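Local coordinates for hypothetical protein (Bacteroides uniformis ATCC 8492, PDB 4QRL) that is of unknown function but adopts a lipocalin-like barrel, a fold whose relatives commonly hold small hydrophobic ligands, at residues G38-I43 against T81-P86. Numbering follows the deposited sequence.
Sequences GSFSAI and TYFGWP
F83 meets A42 and F40 through the far end of its ring, a small case of how a chain leaving a helix can plug apolar side chains into a barrel. Just before it, Y82 ends the short helix 79-82 and sends its own ring to V31 and F54. F83 is the first residue to abandon helical angles; its CG stands anti to the carbonyl carbon (chi1 -66°), which carries the ring towards the strand, where F40 and A42 both point toward the loop. There F83 CZ touches the methyl A42 CB at 3.4 Å, a close contact made in the plane of the ring at its edge. More loosely, F83 CE1 comes to the rim of the F40 ring, 4.4 Å from F40 CE2. F54 meets F83 edge-to-face, while Y33 does the same for F40, and L69 touches both phenylalanines. G84, at positive phi (72°), turns the chain, and the W85 indole then turns one face to the edge of the F83 ring, with F83 CD1 3.4 Å above the indole plane and offset toward its rim. The helix-and-loop connection between strands 64-69 and 89-97 thus packs F83 against strand 39-45 of an eight-stranded antiparallel barrel in simple sequential order, the lipocalin-like calycin fold.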
loop_
_atom_site.group_PDB
_atom_site.type_symbol
_atom_site.label_atom_id
_atom_site.label_comp_id
_atom_site.label_asym_id
_atom_site.label_seq_id
_atom_site.Cartn_x
_atom_site.Cartn_y
_atom_site.Cartn_z
ATOM N N GLY A 38 9.299 -9.823 -3.982
ATOM C CA GLY A 38 8.031 -10.271 -4.557
ATOM C C GLY A 38 6.900 -10.437 -3.571
ATOM O O GLY A 38 5.738 -10.330 -3.959
ATOM N N SER A 39 7.205 -10.715 -2.293
ATOM C CA SER A 39 6.174 -10.838 -1.260
ATOM C C SER A 39 5.710 -9.475 -0.749
ATOM O O SER A 39 6.522 -8.606 -0.428
ATOM C CB SER A 39 6.691 -11.648 -0.063
ATOM O OG SER A 39 6.705 -13.041 -0.309
ATOM N N PHE A 40 4.402 -9.290 -0.708
ATOM C CA PHE A 40 3.783 -8.086 -0.208
ATOM C C PHE A 40 2.973 -8.408 1.023
ATOM O O PHE A 40 2.287 -9.438 1.085
ATOM C CB PHE A 40 2.847 -7.457 -1.275
ATOM C CG PHE A 40 2.111 -6.244 -0.759
ATOM C CD1 PHE A 40 2.730 -4.992 -0.722
ATOM C CD2 PHE A 40 0.784 -6.343 -0.324
ATOM C CE1 PHE A 40 2.027 -3.860 -0.291
ATOM C CE2 PHE A 40 0.100 -5.220 0.145
ATOM C CZ PHE A 40 0.716 -3.980 0.145
ATOM N N SER A 41 3.005 -7.500 1.976
ATOM C CA SER A 41 2.165 -7.599 3.136
ATOM C C SER A 41 1.867 -6.190 3.624
ATOM O O SER A 41 2.649 -5.270 3.386
ATOM C CB SER A 41 2.778 -8.490 4.219
ATOM O OG SER A 41 4.035 -8.053 4.698
ATOM N N ALA A 42 0.685 -6.011 4.205
ATOM C CA ALA A 42 0.268 -4.718 4.781
ATOM C C ALA A 42 -0.270 -4.952 6.171
ATOM O O ALA A 42 -1.143 -5.799 6.364
ATOM C CB ALA A 42 -0.769 -4.028 3.912
ATOM N N ILE A 43 0.312 -4.265 7.148
ATOM C CA ILE A 43 -0.127 -4.332 8.530
ATOM C C ILE A 43 -1.010 -3.122 8.746
ATOM O O ILE A 43 -0.593 -1.998 8.478
ATOM C CB ILE A 43 1.063 -4.370 9.531
ATOM C CG1 ILE A 43 1.887 -5.666 9.428
ATOM C CG2 ILE A 43 0.586 -4.115 10.965
ATOM C CD1 ILE A 43 3.300 -5.591 10.116
ATOM N N THR A 81 -11.941 -1.405 4.089
ATOM C CA THR A 81 -11.481 -0.322 4.935
ATOM C C THR A 81 -10.111 0.143 4.457
ATOM O O THR A 81 -9.817 1.345 4.467
ATOM C CB THR A 81 -11.432 -0.793 6.404
ATOM O OG1 THR A 81 -12.714 -1.279 6.762
ATOM C CG2 THR A 81 -11.012 0.294 7.368
ATOM N N TYR A 82 -9.269 -0.815 4.048
ATOM C CA TYR A 82 -7.878 -0.495 3.741
ATOM C C TYR A 82 -7.489 -0.655 2.295
ATOM O O TYR A 82 -6.487 -0.058 1.889
ATOM C CB TYR A 82 -6.966 -1.346 4.619
ATOM C CG TYR A 82 -7.156 -1.064 6.097
ATOM C CD1 TYR A 82 -6.701 0.126 6.664
ATOM C CD2 TYR A 82 -7.808 -1.973 6.921
ATOM C CE1 TYR A 82 -6.878 0.394 8.018
ATOM C CE2 TYR A 82 -8.003 -1.710 8.275
ATOM C CZ TYR A 82 -7.523 -0.530 8.819
ATOM O OH TYR A 82 -7.710 -0.265 10.141
ATOM N N PHE A 83 -8.237 -1.460 1.523
ATOM C CA PHE A 83 -7.921 -1.715 0.127
ATOM C C PHE A 83 -9.164 -1.568 -0.738
ATOM O O PHE A 83 -9.341 -0.507 -1.355
ATOM C CB PHE A 83 -7.245 -3.100 -0.018
ATOM C CG PHE A 83 -5.888 -3.141 0.650
ATOM C CD1 PHE A 83 -4.754 -2.674 -0.013
ATOM C CD2 PHE A 83 -5.748 -3.596 1.960
ATOM C CE1 PHE A 83 -3.501 -2.681 0.613
ATOM C CE2 PHE A 83 -4.509 -3.564 2.597
ATOM C CZ PHE A 83 -3.396 -3.102 1.921
ATOM N N GLY A 84 -10.017 -2.597 -0.779
ATOM C CA GLY A 84 -11.233 -2.542 -1.587
ATOM C C GLY A 84 -10.963 -2.630 -3.078
ATOM O O GLY A 84 -11.816 -2.270 -3.883
ATOM N N TRP A 85 -9.760 -3.116 -3.466
ATOM C CA TRP A 85 -9.387 -3.219 -4.877
ATOM C C TRP A 85 -10.187 -4.277 -5.589
ATOM O O TRP A 85 -10.360 -5.367 -5.032
ATOM C CB TRP A 85 -7.893 -3.540 -5.043
ATOM C CG TRP A 85 -6.936 -2.581 -4.406
ATOM C CD1 TRP A 85 -7.144 -1.264 -4.115
ATOM C CD2 TRP A 85 -5.575 -2.858 -4.059
ATOM N NE1 TRP A 85 -6.018 -0.725 -3.541
ATOM C CE2 TRP A 85 -5.027 -1.671 -3.523
ATOM C CE3 TRP A 85 -4.763 -4.009 -4.135
ATOM C CZ2 TRP A 85 -3.703 -1.582 -3.108
ATOM C CZ3 TRP A 85 -3.443 -3.915 -3.723
ATOM C CH2 TRP A 85 -2.932 -2.719 -3.198
ATOM N N PRO A 86 -10.650 -4.005 -6.836
ATOM C CA PRO A 86 -11.349 -5.050 -7.589
ATOM C C PRO A 86 -10.399 -6.217 -7.874
ATOM O O PRO A 86 -9.231 -5.990 -8.218
ATOM C CB PRO A 86 -11.790 -4.337 -8.869
ATOM C CG PRO A 86 -10.840 -3.216 -9.038
ATOM C CD PRO A 86 -10.485 -2.778 -7.641
#